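Side-chain contacts in trehalose monomycolate transport factor A (Mycolicibacterium smegmatis MC2 155, PDB 6T84), which is required for MmpL3-dependent transport of trehalose monomycolate to the mycobacterial cell wall, and for growth and cell elongation: residues R8-R13 and M153-N158; W36-M41 and N99-L104; Q56-A61 and T168-N173; F65-E68 and T72-A75; V84-R89 and D118-A123. All coordinates share one frame; numbering follows the deposited sequence.

How the interactions relate
The five contacts are spread over the part of the N-terminal domain that is probably cytoplasmic, built round one long antiparallel sheet. Interaction 4 pairs two inner strands, 60-67 and 71-77; interaction 1 lies about 10 Å from it, centre to centre, and Met153 O meets Thr72 N there. Interaction 3 sets helix 159-175 against the hairpin that opens strand 60-67. Toward the far end, interactions 2 and 5, centres about 11 Å apart, meet through Val85 and Leu104. Along the chain, interaction 1 encloses interactions 2, 4 and 5, while interaction 3 crosses it. The sheet belongs to the N-terminal domain, which as a whole is necessary and sufficient for function and MmpL3 binding.

Interaction 1: R8-R13 and M153-N158; sequences RGLGRR and MPVTSN. With SO4 (sulfate ion), chain B.
A first torsion of 174° turns Leu10 CG away from its backbone N and carries CD2 toward Val155, whose CG1 is likewise trans to its own nitrogen and reaches back. The two methyls, Leu10 CD2 and Val155 CG1, are 4.2 Å apart, and the side chains cross at about a right angle. In the fold this is the first turn of helix 10-21, with Gly9 at its N-cap, set beside the type I beta turn Pro154 to Ser157 that connects strand 148-153 to helix 159-175. Trp162 of the latter helix touches Leu10, Arg13 and Ser157.

Next to the apolar touch runs a polar one. Arg13 bends at its third torsion (-65°), which folds the guanidinium back to Arg8, just ahead of the helix. There NE and NH2 of Arg13 grip Arg8 O side-on, each at 3.0 Å, NE in the carbonyl plane and NH2 from above it. The group so fixed shows an edge to the turn, and a water accepts from Arg13 NH2 (2.7 Å) while donating to Ser157 O (2.6 Å). Inside the turn, Pro154 O takes both Ser157 N and Ser157 OG.

Asn158 caps the following helix, its OD1 bound to Gln161 N. A sulfate, probably from the crystallisation liquor, sits at the helix start, where Arg12 N donates to its O1 at 2.9 Å in a nearly straight bond.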
# COMPACT_ATOMS: atom_id res chain seq x y z
N ARG A 8 -1.19 22.44 4.11
CA ARG A 8 -0.60 23.60 3.45
C ARG A 8 0.78 23.25 2.90
O ARG A 8 1.55 22.52 3.53
CB ARG A 8 -0.45 24.75 4.43
CG ARG A 8 -1.78 25.24 5.04
CD ARG A 8 -2.60 26.06 4.05
NE ARG A 8 -1.85 27.20 3.51
CZ ARG A 8 -1.57 28.32 4.17
NH1 ARG A 8 -1.97 28.47 5.44
NH2 ARG A 8 -0.88 29.28 3.57
N GLY A 9 1.11 23.82 1.73
CA GLY A 9 2.40 23.57 1.08
C GLY A 9 2.61 22.15 0.64
O GLY A 9 3.77 21.73 0.51
N LEU A 10 1.53 21.39 0.46
CA LEU A 10 1.65 19.97 0.18
C LEU A 10 2.46 19.72 -1.08
O LEU A 10 3.32 18.84 -1.08
CB LEU A 10 0.25 19.31 0.13
CG LEU A 10 0.20 17.85 -0.31
CD1 LEU A 10 1.04 17.03 0.64
CD2 LEU A 10 -1.27 17.40 -0.33
N GLY A 11 2.21 20.47 -2.15
CA GLY A 11 2.93 20.26 -3.40
C GLY A 11 4.41 20.58 -3.27
O GLY A 11 5.27 19.82 -3.73
N ARG A 12 4.73 21.71 -2.66
CA ARG A 12 6.13 22.08 -2.47
C ARG A 12 6.84 21.03 -1.63
O ARG A 12 7.98 20.65 -1.94
CB ARG A 12 6.20 23.43 -1.76
CG ARG A 12 7.59 23.89 -1.38
CD ARG A 12 7.54 25.26 -0.70
NE ARG A 12 7.11 26.31 -1.62
CZ ARG A 12 5.86 26.77 -1.71
NH1 ARG A 12 4.90 26.28 -0.94
NH2 ARG A 12 5.57 27.72 -2.58
N ARG A 13 6.19 20.58 -0.55
CA ARG A 13 6.83 19.60 0.34
C ARG A 13 7.00 18.26 -0.37
O ARG A 13 8.04 17.61 -0.20
CB ARG A 13 6.01 19.46 1.62
CG ARG A 13 6.11 20.69 2.52
CD ARG A 13 5.30 20.62 3.86
NE ARG A 13 3.82 20.58 3.74
CZ ARG A 13 3.08 19.46 3.94
NH1 ARG A 13 3.66 18.27 4.24
NH2 ARG A 13 1.76 19.55 3.85
N MET A 153 -2.31 5.85 3.44
CA MET A 153 -2.27 6.65 4.66
C MET A 153 -3.09 7.92 4.47
O MET A 153 -3.44 8.29 3.34
CB MET A 153 -0.82 7.01 5.01
CG MET A 153 -0.09 7.94 4.05
SD MET A 153 1.66 8.22 4.43
CE MET A 153 2.33 6.74 3.74
N PRO A 154 -3.39 8.64 5.55
CA PRO A 154 -4.12 9.92 5.39
C PRO A 154 -3.35 10.91 4.50
O PRO A 154 -2.12 10.96 4.51
CB PRO A 154 -4.27 10.43 6.83
CG PRO A 154 -4.23 9.15 7.63
CD PRO A 154 -3.19 8.28 6.97
N VAL A 155 -4.11 11.75 3.77
CA VAL A 155 -3.48 12.75 2.90
C VAL A 155 -2.80 13.82 3.71
O VAL A 155 -1.94 14.53 3.20
CB VAL A 155 -4.48 13.37 1.91
CG1 VAL A 155 -3.80 14.39 1.02
CG2 VAL A 155 -5.03 12.34 1.03
N THR A 156 -3.20 13.99 4.94
CA THR A 156 -2.55 14.94 5.84
C THR A 156 -1.20 14.43 6.35
O THR A 156 -0.57 15.11 7.15
CB THR A 156 -3.49 15.22 7.01
OG1 THR A 156 -4.04 13.98 7.48
CG2 THR A 156 -4.64 16.11 6.58
N SER A 157 -0.76 13.25 5.91
CA SER A 157 0.54 12.78 6.35
C SER A 157 1.62 13.75 5.88
O SER A 157 1.46 14.45 4.89
CB SER A 157 0.80 11.39 5.76
OG SER A 157 -0.11 10.44 6.29
N ASN A 158 2.74 13.75 6.58
CA ASN A 158 3.84 14.68 6.34
C ASN A 158 5.06 13.93 5.87
O ASN A 158 5.01 12.70 5.75
CB ASN A 158 4.12 15.51 7.59
CG ASN A 158 4.57 14.67 8.81
OD1 ASN A 158 5.13 13.58 8.68
ND2 ASN A 158 4.30 15.18 10.00
S SO4 B . 2.07 24.46 -2.78
O1 SO4 B . 2.79 23.67 -1.80
O2 SO4 B . 1.94 23.82 -4.11
O3 SO4 B . 0.74 24.84 -2.28
O4 SO4 B . 2.81 25.72 -2.82
O HOH W 1 1.06 17.04 4.72

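Interaction 2: W36-M41 and N99-L104; sequences WKRGVM and NDIWLL
Arg38 and Asp100 meet head-on in a two-pronged salt bridge. The guanidinium comes end-on: NH1 of Arg38 donates to OD1 of Asp100 at 2.9 Å, and NH2 of Arg38 to OD2 of Asp100 at a short 2.6 Å. Both bonds are close to straight. The two flat groups are nearly coplanar, with planes 16° apart, and each oxygen is approached from its syn side; OD2 uses its syn lone pair, while at OD1 the donor lies slightly off the carboxylate plane. Both carboxylate oxygens and both terminal nitrogens therefore have a partner.

Arg38 can span the gap because its chain is extended from CG to NE. Asp100 meets it with CG set between backbone N and carbonyl carbon (chi1 62°). Beside the salt bridge, at a slant to the guanidinium, Ile101 CB lies 4.4 Å from Arg38 NH1, and Val85 also touches the arginine.

Several backbone atoms round Arg38 are also bonded. Its own N and that of Lys37 donate to the two carboxylate oxygens of Glu145, and its carbonyl oxygen accepts Met41 N at 2.8 Å. In the fold, the contact joins the long loop between strands 28-29 and 49-50 to the entry of strand 102-107, an outermost strand of the large sheet. With the site partly buried and the charges matched in nearly one plane, the salt bridge probably keeps both groups ionised and limits rotation of the guanidinium.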
# COMPACT_ATOMS: atom_id res chain seq x y z
N TRP A 36 -4.40 -0.33 -10.43
CA TRP A 36 -4.72 -0.97 -9.15
C TRP A 36 -6.22 -0.98 -8.90
O TRP A 36 -6.92 -0.02 -9.27
CB TRP A 36 -4.02 -0.24 -7.99
CG TRP A 36 -2.56 -0.17 -8.22
CD1 TRP A 36 -1.69 -1.23 -8.22
CD2 TRP A 36 -1.80 0.98 -8.55
NE1 TRP A 36 -0.41 -0.78 -8.51
CE2 TRP A 36 -0.45 0.58 -8.69
CE3 TRP A 36 -2.13 2.33 -8.70
CZ2 TRP A 36 0.56 1.48 -9.01
CZ3 TRP A 36 -1.12 3.23 -9.00
CH2 TRP A 36 0.21 2.80 -9.16
N LYS A 37 -6.72 -2.07 -8.33
CA LYS A 37 -8.16 -2.28 -8.26
C LYS A 37 -8.69 -2.47 -6.85
O LYS A 37 -9.91 -2.43 -6.66
CB LYS A 37 -8.57 -3.53 -9.08
CG LYS A 37 -8.03 -3.55 -10.51
CD LYS A 37 -8.90 -2.70 -11.38
CE LYS A 37 -8.66 -2.99 -12.84
NZ LYS A 37 -9.54 -2.10 -13.65
N ARG A 38 -7.82 -2.75 -5.86
CA ARG A 38 -8.30 -3.13 -4.54
C ARG A 38 -7.89 -2.10 -3.48
O ARG A 38 -7.53 -0.97 -3.83
CB ARG A 38 -7.79 -4.54 -4.20
CG ARG A 38 -8.30 -5.61 -5.14
CD ARG A 38 -8.13 -6.98 -4.51
NE ARG A 38 -8.46 -8.07 -5.38
CZ ARG A 38 -9.48 -8.90 -5.17
NH1 ARG A 38 -10.28 -8.75 -4.12
NH2 ARG A 38 -9.68 -9.89 -5.99
N GLY A 39 -7.93 -2.47 -2.19
CA GLY A 39 -7.61 -1.52 -1.14
C GLY A 39 -8.46 -0.28 -1.28
O GLY A 39 -9.67 -0.36 -1.55
N VAL A 40 -7.83 0.90 -1.18
CA VAL A 40 -8.59 2.14 -1.36
C VAL A 40 -9.05 2.38 -2.78
O VAL A 40 -9.90 3.25 -2.99
CB VAL A 40 -7.86 3.41 -0.88
CG1 VAL A 40 -7.58 3.32 0.56
CG2 VAL A 40 -6.58 3.62 -1.61
N MET A 41 -8.53 1.63 -3.75
CA MET A 41 -8.91 1.88 -5.14
C MET A 41 -10.33 1.41 -5.46
O MET A 41 -10.93 1.91 -6.40
CB MET A 41 -7.95 1.21 -6.11
CG MET A 41 -6.50 1.47 -5.90
SD MET A 41 -6.08 3.23 -5.86
CE MET A 41 -4.37 3.11 -5.36
N ASN A 99 -16.22 -9.49 -2.97
CA ASN A 99 -16.89 -10.74 -2.63
C ASN A 99 -15.99 -11.96 -2.75
O ASN A 99 -16.48 -13.09 -2.59
CB ASN A 99 -18.18 -10.91 -3.47
CG ASN A 99 -19.20 -9.81 -3.19
OD1 ASN A 99 -19.42 -9.44 -2.04
ND2 ASN A 99 -19.82 -9.29 -4.25
N ASP A 100 -14.70 -11.79 -3.02
CA ASP A 100 -13.76 -12.89 -3.13
C ASP A 100 -12.72 -12.85 -2.01
O ASP A 100 -11.67 -13.49 -2.12
CB ASP A 100 -13.08 -12.93 -4.50
CG ASP A 100 -12.26 -11.69 -4.77
OD1 ASP A 100 -12.44 -10.70 -4.02
OD2 ASP A 100 -11.45 -11.72 -5.73
N ILE A 101 -12.96 -12.08 -0.97
CA ILE A 101 -11.96 -11.85 0.06
C ILE A 101 -12.64 -11.93 1.42
O ILE A 101 -13.76 -11.46 1.60
CB ILE A 101 -11.23 -10.50 -0.17
CG1 ILE A 101 -10.05 -10.37 0.82
CG2 ILE A 101 -12.19 -9.31 -0.08
CD1 ILE A 101 -9.07 -9.25 0.49
N TRP A 102 -11.98 -12.60 2.36
CA TRP A 102 -12.60 -12.95 3.64
C TRP A 102 -11.68 -12.64 4.81
O TRP A 102 -10.45 -12.65 4.69
CB TRP A 102 -12.92 -14.44 3.69
CG TRP A 102 -13.84 -14.82 2.62
CD1 TRP A 102 -15.19 -14.65 2.60
CD2 TRP A 102 -13.48 -15.40 1.39
NE1 TRP A 102 -15.72 -15.13 1.43
CE2 TRP A 102 -14.68 -15.61 0.66
CE3 TRP A 102 -12.27 -15.84 0.84
CZ2 TRP A 102 -14.69 -16.17 -0.59
CZ3 TRP A 102 -12.30 -16.40 -0.42
CH2 TRP A 102 -13.49 -16.55 -1.13
N LEU A 103 -12.29 -12.43 5.98
CA LEU A 103 -11.54 -12.22 7.22
C LEU A 103 -10.79 -13.49 7.63
O LEU A 103 -11.42 -14.54 7.86
CB LEU A 103 -12.49 -11.82 8.33
CG LEU A 103 -11.88 -11.59 9.73
CD1 LEU A 103 -10.91 -10.43 9.77
CD2 LEU A 103 -13.05 -11.43 10.73
N LEU A 104 -9.46 -13.38 7.74
CA LEU A 104 -8.64 -14.42 8.37
C LEU A 104 -8.58 -14.27 9.89
O LEU A 104 -8.73 -15.26 10.62
CB LEU A 104 -7.22 -14.37 7.78
CG LEU A 104 -6.22 -15.34 8.44
CD1 LEU A 104 -6.65 -16.81 8.30
CD2 LEU A 104 -4.77 -15.15 7.99

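Interaction 3: Q56-A61 and T168-N173; sequences QIRGEA and TVRQFN
Ile57 N donates to Glu60 O at 2.8 Å, the shorter of two backbone bonds that close a tight hairpin; Glu60 N returns a bond to Ile57 O. Between them runs a type I' beta turn, the classic two-residue connection, here linking strands 52-57 and 60-67. It presents Ile57 to helix 159-175, where Arg170 waits.

The isoleucine lies over the flat end and the aliphatic stem of the arginine. Ile57 CG2 sits over one face of the guanidinium, off toward its rim, only 3.2 Å from Arg170 NE. Ile57 CD1 runs along the aliphatic part, 3.8 Å from Arg170 CD. A bend at the third torsion of Arg170 (67°) turns its flat end so that a face meets the methyl. Farther out, Arg58 CG comes to 4.0 Å from Arg170 NH2, the two guanidinium planes being 63° apart.

Deeper down, Val169 of the same helix packs on Ile74 and Leu76, so the arginine borders an apolar core. No hydrogen bond crosses this surface contact: van der Waals packing probably carries it. With Arg58 and Arg167 both near Arg170, the positive charges probably repel one another mildly; Arg58 is exposed and Arg170 partly so, and solvent at this surface would screen them.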
# COMPACT_ATOMS: atom_id res chain seq x y z
N GLN A 56 12.43 4.52 -7.59
CA GLN A 56 12.79 3.09 -7.45
C GLN A 56 13.34 2.86 -6.06
O GLN A 56 14.00 3.75 -5.50
CB GLN A 56 13.88 2.65 -8.42
CG GLN A 56 13.42 2.57 -9.89
CD GLN A 56 14.49 1.99 -10.81
OE1 GLN A 56 14.39 0.84 -11.26
NE2 GLN A 56 15.53 2.78 -11.08
N ILE A 57 13.09 1.67 -5.52
CA ILE A 57 13.71 1.22 -4.26
C ILE A 57 14.43 -0.06 -4.60
O ILE A 57 13.78 -1.04 -4.97
CB ILE A 57 12.66 0.94 -3.17
CG1 ILE A 57 11.94 2.22 -2.72
CG2 ILE A 57 13.30 0.24 -1.96
CD1 ILE A 57 10.79 1.96 -1.77
N ARG A 58 15.77 -0.02 -4.53
CA ARG A 58 16.64 -1.15 -4.84
C ARG A 58 16.18 -1.85 -6.12
O ARG A 58 15.99 -3.05 -6.19
CB ARG A 58 16.82 -2.09 -3.65
CG ARG A 58 17.39 -1.39 -2.36
CD ARG A 58 18.80 -0.73 -2.50
NE ARG A 58 19.30 -0.11 -1.24
CZ ARG A 58 20.42 0.62 -1.15
NH1 ARG A 58 21.16 0.85 -2.23
NH2 ARG A 58 20.81 1.15 0.02
N GLY A 59 15.91 -1.03 -7.14
CA GLY A 59 15.66 -1.58 -8.45
C GLY A 59 14.21 -1.80 -8.79
O GLY A 59 13.91 -2.23 -9.91
N GLU A 60 13.29 -1.61 -7.86
CA GLU A 60 11.89 -1.87 -8.11
C GLU A 60 11.13 -0.53 -8.10
O GLU A 60 11.35 0.32 -7.22
CB GLU A 60 11.32 -2.80 -7.05
CG GLU A 60 11.88 -4.21 -7.14
CD GLU A 60 11.44 -4.95 -8.39
OE1 GLU A 60 10.47 -4.56 -9.06
OE2 GLU A 60 12.10 -5.98 -8.70
N ALA A 61 10.22 -0.36 -9.06
CA ALA A 61 9.45 0.89 -9.14
C ALA A 61 8.64 1.13 -7.86
O ALA A 61 8.03 0.21 -7.29
CB ALA A 61 8.49 0.85 -10.33
N THR A 168 7.53 1.04 5.60
CA THR A 168 6.44 0.11 5.88
C THR A 168 6.09 -0.74 4.66
O THR A 168 5.89 -1.95 4.78
CB THR A 168 5.25 0.93 6.37
OG1 THR A 168 5.65 1.62 7.58
CG2 THR A 168 4.04 -0.02 6.75
N VAL A 169 5.97 -0.11 3.47
CA VAL A 169 5.59 -0.88 2.30
C VAL A 169 6.67 -1.90 1.96
O VAL A 169 6.35 -3.01 1.53
CB VAL A 169 5.18 0.01 1.09
CG1 VAL A 169 6.41 0.62 0.44
CG2 VAL A 169 4.42 -0.86 0.08
N ARG A 170 7.94 -1.53 2.15
CA ARG A 170 9.04 -2.47 1.92
C ARG A 170 8.95 -3.64 2.88
O ARG A 170 9.12 -4.79 2.47
CB ARG A 170 10.39 -1.75 2.05
CG ARG A 170 10.60 -0.58 1.04
CD ARG A 170 11.89 0.23 1.38
NE ARG A 170 13.06 -0.61 1.14
CZ ARG A 170 14.31 -0.17 1.27
NH1 ARG A 170 14.53 1.07 1.68
NH2 ARG A 170 15.33 -0.97 0.99
N GLN A 171 8.68 -3.37 4.15
CA GLN A 171 8.59 -4.45 5.12
C GLN A 171 7.40 -5.36 4.82
O GLN A 171 7.51 -6.59 4.94
CB GLN A 171 8.46 -3.82 6.52
CG GLN A 171 9.77 -3.19 7.02
CD GLN A 171 9.56 -2.21 8.20
OE1 GLN A 171 8.46 -1.68 8.38
NE2 GLN A 171 10.64 -1.91 8.93
N PHE A 172 6.24 -4.78 4.52
CA PHE A 172 5.08 -5.60 4.19
C PHE A 172 5.32 -6.42 2.93
O PHE A 172 4.98 -7.61 2.88
CB PHE A 172 3.85 -4.70 4.07
CG PHE A 172 2.54 -5.44 3.94
CD1 PHE A 172 2.15 -6.39 4.88
CD2 PHE A 172 1.66 -5.14 2.91
CE1 PHE A 172 0.92 -7.03 4.77
CE2 PHE A 172 0.45 -5.79 2.76
CZ PHE A 172 0.06 -6.72 3.70
N ASN A 173 5.92 -5.82 1.92
CA ASN A 173 6.25 -6.57 0.71
C ASN A 173 7.17 -7.74 1.01
O ASN A 173 6.96 -8.85 0.49
CB ASN A 173 6.92 -5.58 -0.26
CG ASN A 173 7.21 -6.22 -1.58
OD1 ASN A 173 6.30 -6.66 -2.28
ND2 ASN A 173 8.48 -6.31 -1.91

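Interaction 4: F65-E68 and T72-A75; sequences FDIE and TVIA
Strand pairing among the inner strands of the large sheet is what joins Phe65 and Asp66 to Val73 and Thr72: the end of strand 60-67 runs antiparallel to the start of strand 71-77. Phe65 and Val73 form the hydrogen-bonded pair. Phe65 N donates to Val73 O at 3.0 Å, and Val73 N answers with a 2.8 Å bond to Phe65 O. Asp66 and Thr72 make the adjoining non-hydrogen-bonded pair.

On the face carrying Phe65, its first torsion of 52° sets CG between N and carbonyl carbon and lays the ring beside Val73. The CB-H of Val73 makes an off-centre CH-pi contact with the ring, CB lying 4.0 Å from the centroid of the Phe65 ring and 30° off the normal. Ile67 CD1 adds a methyl contact of 4.0 Å with Val73 CG2. Trp36 and Met41, from the loop after strand 28-29, cover this side.

The opposite face is polar at this point. Thr72 OG1 donates to Asp66 OD1 at 2.7 Å, coming from above the carboxylate plane. Arg14 NH2 of helix 10-21 forms a salt bridge to the same oxygen, and Asn51 ND2 bonds Asp66 OD2, so this buried carboxylate is well satisfied and probably stays charged. Farther along, Ile74 packs on Leu166 and Val169 of helix 159-175.

The two short segments run at 135°, well twisted from strict antiparallel, on either side of the turn of a beta hairpin within the large antiparallel sheet.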
# COMPACT_ATOMS: atom_id res chain seq x y z
N PHE A 65 1.45 8.93 -4.40
CA PHE A 65 0.52 9.89 -4.99
C PHE A 65 -0.65 10.11 -4.04
O PHE A 65 -0.86 9.33 -3.10
CB PHE A 65 0.01 9.42 -6.38
CG PHE A 65 -0.54 8.05 -6.36
CD1 PHE A 65 -1.89 7.82 -6.05
CD2 PHE A 65 0.29 6.96 -6.60
CE1 PHE A 65 -2.40 6.50 -5.97
CE2 PHE A 65 -0.22 5.65 -6.56
CZ PHE A 65 -1.57 5.42 -6.25
N ASP A 66 -1.39 11.19 -4.28
CA ASP A 66 -2.58 11.49 -3.50
C ASP A 66 -3.82 11.19 -4.35
O ASP A 66 -3.83 11.45 -5.55
CB ASP A 66 -2.62 12.97 -3.10
CG ASP A 66 -1.43 13.38 -2.27
OD1 ASP A 66 -0.84 12.52 -1.58
OD2 ASP A 66 -1.12 14.59 -2.26
N ILE A 67 -4.83 10.65 -3.70
CA ILE A 67 -6.18 10.56 -4.25
C ILE A 67 -7.00 11.55 -3.45
O ILE A 67 -7.29 11.31 -2.28
CB ILE A 67 -6.75 9.13 -4.10
CG1 ILE A 67 -5.73 8.11 -4.66
CG2 ILE A 67 -8.13 9.04 -4.74
CD1 ILE A 67 -6.18 6.66 -4.55
N GLU A 68 -7.38 12.67 -4.07
CA GLU A 68 -7.90 13.81 -3.30
C GLU A 68 -8.90 13.44 -2.21
O GLU A 68 -9.88 12.74 -2.46
CB GLU A 68 -8.54 14.83 -4.23
CG GLU A 68 -7.55 15.71 -4.95
CD GLU A 68 -8.22 16.48 -6.06
OE1 GLU A 68 -8.79 17.55 -5.78
OE2 GLU A 68 -8.19 16.00 -7.21
N THR A 72 -3.14 9.16 0.72
CA THR A 72 -1.85 9.14 0.03
C THR A 72 -1.45 7.67 -0.06
O THR A 72 -1.52 6.95 0.94
CB THR A 72 -0.81 9.93 0.84
OG1 THR A 72 -1.17 11.34 0.85
CG2 THR A 72 0.63 9.78 0.28
N VAL A 73 -1.12 7.21 -1.25
CA VAL A 73 -0.81 5.81 -1.51
C VAL A 73 0.65 5.68 -1.92
O VAL A 73 1.15 6.48 -2.72
CB VAL A 73 -1.73 5.25 -2.62
CG1 VAL A 73 -1.38 3.80 -2.90
CG2 VAL A 73 -3.19 5.38 -2.16
N ILE A 74 1.30 4.62 -1.45
CA ILE A 74 2.63 4.23 -1.91
C ILE A 74 2.49 2.84 -2.49
O ILE A 74 1.99 1.93 -1.80
CB ILE A 74 3.63 4.23 -0.73
CG1 ILE A 74 3.73 5.62 -0.12
CG2 ILE A 74 5.01 3.69 -1.18
CD1 ILE A 74 4.58 5.62 1.23
N ALA A 75 2.87 2.67 -3.78
CA ALA A 75 2.79 1.38 -4.47
C ALA A 75 4.19 0.93 -4.84
O ALA A 75 4.91 1.67 -5.51
CB ALA A 75 1.97 1.48 -5.75

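Interaction 5: V84-R89 and D118-A123; sequences VVVDLR and DAARRA
Val84 and Ala119 touch through methyls alone, and the next pair along, Val86 and Ala120, does the same. Val84 straddles its partner, with CG2 at 4.0 Å and CG1 at 4.1 Å from Ala119 CB. Val86 offers one branch, CG2, which lies 4.2 Å from Ala120 CB. That branch faces the helix because Val86 CG1 stands trans to the backbone N (chi1 178°), leaving CG2 beside it. All four residues are buried, and the small alanine side chains let the helix come near: the Val86 and Ala120 CA atoms are 6.6 Å apart.

Here helix 117-123 lies across one side of the antiparallel sheet, over strand 86-90 and the residues leading into it, while Leu104 of strand 102-107 also touches Ala120. Val84 and Val86 face the helix; Val85, between them, faces the other way, toward Arg38. On that other side Asp87 and Arg89 pair in a side-on salt bridge, Arg89 NE to Asp87 OD1 at 2.8 Å and Arg89 NH2 to Asp87 OD2, also 2.8 Å. Arg89 NH1 has Lys94 O.

The outer surface of the helix is much looser. Asp118, Arg121 and Arg122 are exposed and take no part in the packing on the strand. Arg121 NH1 stands 3.3 Å from Asp118 OD1 in a salt bridge, and Arg122 lays one guanidinium face over Ala119 CA.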
# COMPACT_ATOMS: atom_id res chain seq x y z
N VAL A 84 -2.72 -14.40 -5.00
CA VAL A 84 -3.33 -14.21 -3.67
C VAL A 84 -3.31 -12.73 -3.31
O VAL A 84 -2.33 -12.03 -3.59
CB VAL A 84 -2.56 -15.04 -2.62
CG1 VAL A 84 -3.11 -14.87 -1.17
CG2 VAL A 84 -2.59 -16.53 -2.99
N VAL A 85 -4.38 -12.24 -2.67
CA VAL A 85 -4.44 -10.88 -2.11
C VAL A 85 -4.49 -10.99 -0.60
O VAL A 85 -5.32 -11.72 -0.07
CB VAL A 85 -5.68 -10.11 -2.62
CG1 VAL A 85 -5.86 -8.75 -1.88
CG2 VAL A 85 -5.53 -9.88 -4.10
N VAL A 86 -3.60 -10.29 0.06
CA VAL A 86 -3.69 -10.07 1.51
C VAL A 86 -3.95 -8.59 1.73
O VAL A 86 -3.29 -7.74 1.10
CB VAL A 86 -2.39 -10.52 2.20
CG1 VAL A 86 -2.44 -10.23 3.76
CG2 VAL A 86 -2.13 -12.03 1.97
N ASP A 87 -4.87 -8.27 2.65
CA ASP A 87 -5.22 -6.89 3.01
C ASP A 87 -5.17 -6.83 4.53
O ASP A 87 -5.85 -7.60 5.21
CB ASP A 87 -6.64 -6.61 2.48
CG ASP A 87 -7.13 -5.20 2.75
OD1 ASP A 87 -7.15 -4.83 3.94
OD2 ASP A 87 -7.54 -4.50 1.79
N LEU A 88 -4.33 -5.96 5.03
CA LEU A 88 -4.10 -5.76 6.48
C LEU A 88 -4.51 -4.32 6.78
O LEU A 88 -3.87 -3.38 6.30
CB LEU A 88 -2.59 -5.96 6.73
CG LEU A 88 -2.04 -5.72 8.13
CD1 LEU A 88 -2.63 -6.76 9.08
CD2 LEU A 88 -0.49 -5.77 8.15
N ARG A 89 -5.57 -4.12 7.58
CA ARG A 89 -6.11 -2.78 7.77
C ARG A 89 -6.51 -2.58 9.23
O ARG A 89 -6.76 -3.54 9.96
CB ARG A 89 -7.28 -2.48 6.83
CG ARG A 89 -8.42 -3.43 6.99
CD ARG A 89 -9.61 -3.07 6.08
NE ARG A 89 -9.22 -3.12 4.66
CZ ARG A 89 -9.83 -2.42 3.70
NH1 ARG A 89 -10.90 -1.70 3.99
NH2 ARG A 89 -9.39 -2.47 2.42
N ASP A 118 -5.77 -20.10 3.47
CA ASP A 118 -4.66 -21.00 3.75
C ASP A 118 -3.32 -20.36 3.43
O ASP A 118 -2.37 -20.43 4.22
CB ASP A 118 -4.83 -22.30 2.95
CG ASP A 118 -5.86 -23.23 3.58
OD1 ASP A 118 -6.15 -23.06 4.79
OD2 ASP A 118 -6.37 -24.13 2.88
N ALA A 119 -3.22 -19.71 2.26
CA ALA A 119 -1.97 -19.04 1.91
C ALA A 119 -1.68 -17.89 2.88
O ALA A 119 -0.54 -17.70 3.33
CB ALA A 119 -2.03 -18.52 0.47
N ALA A 120 -2.72 -17.11 3.23
CA ALA A 120 -2.51 -15.99 4.14
C ALA A 120 -2.08 -16.47 5.53
O ALA A 120 -1.27 -15.81 6.20
CB ALA A 120 -3.78 -15.18 4.19
N ARG A 121 -2.63 -17.60 5.98
CA ARG A 121 -2.17 -18.19 7.23
C ARG A 121 -0.68 -18.45 7.21
O ARG A 121 0.01 -18.21 8.21
CB ARG A 121 -2.91 -19.51 7.43
CG ARG A 121 -4.14 -19.32 8.17
CD ARG A 121 -4.66 -20.59 8.82
NE ARG A 121 -6.04 -20.36 9.24
CZ ARG A 121 -7.09 -20.56 8.45
NH1 ARG A 121 -6.91 -21.02 7.22
NH2 ARG A 121 -8.31 -20.30 8.90
N ARG A 122 -0.18 -18.98 6.09
CA ARG A 122 1.25 -19.26 5.99
C ARG A 122 2.08 -17.99 6.08
O ARG A 122 3.14 -17.97 6.71
CB ARG A 122 1.56 -20.01 4.70
CG ARG A 122 1.05 -21.45 4.73
CD ARG A 122 1.57 -22.29 3.55
NE ARG A 122 1.44 -21.61 2.27
CZ ARG A 122 0.43 -21.78 1.42
NH1 ARG A 122 -0.55 -22.63 1.72
NH2 ARG A 122 0.40 -21.10 0.27
N ALA A 123 1.59 -16.90 5.46
CA ALA A 123 2.28 -15.61 5.54
C ALA A 123 2.17 -14.97 6.92
O ALA A 123 2.98 -14.11 7.24
CB ALA A 123 1.71 -14.66 4.48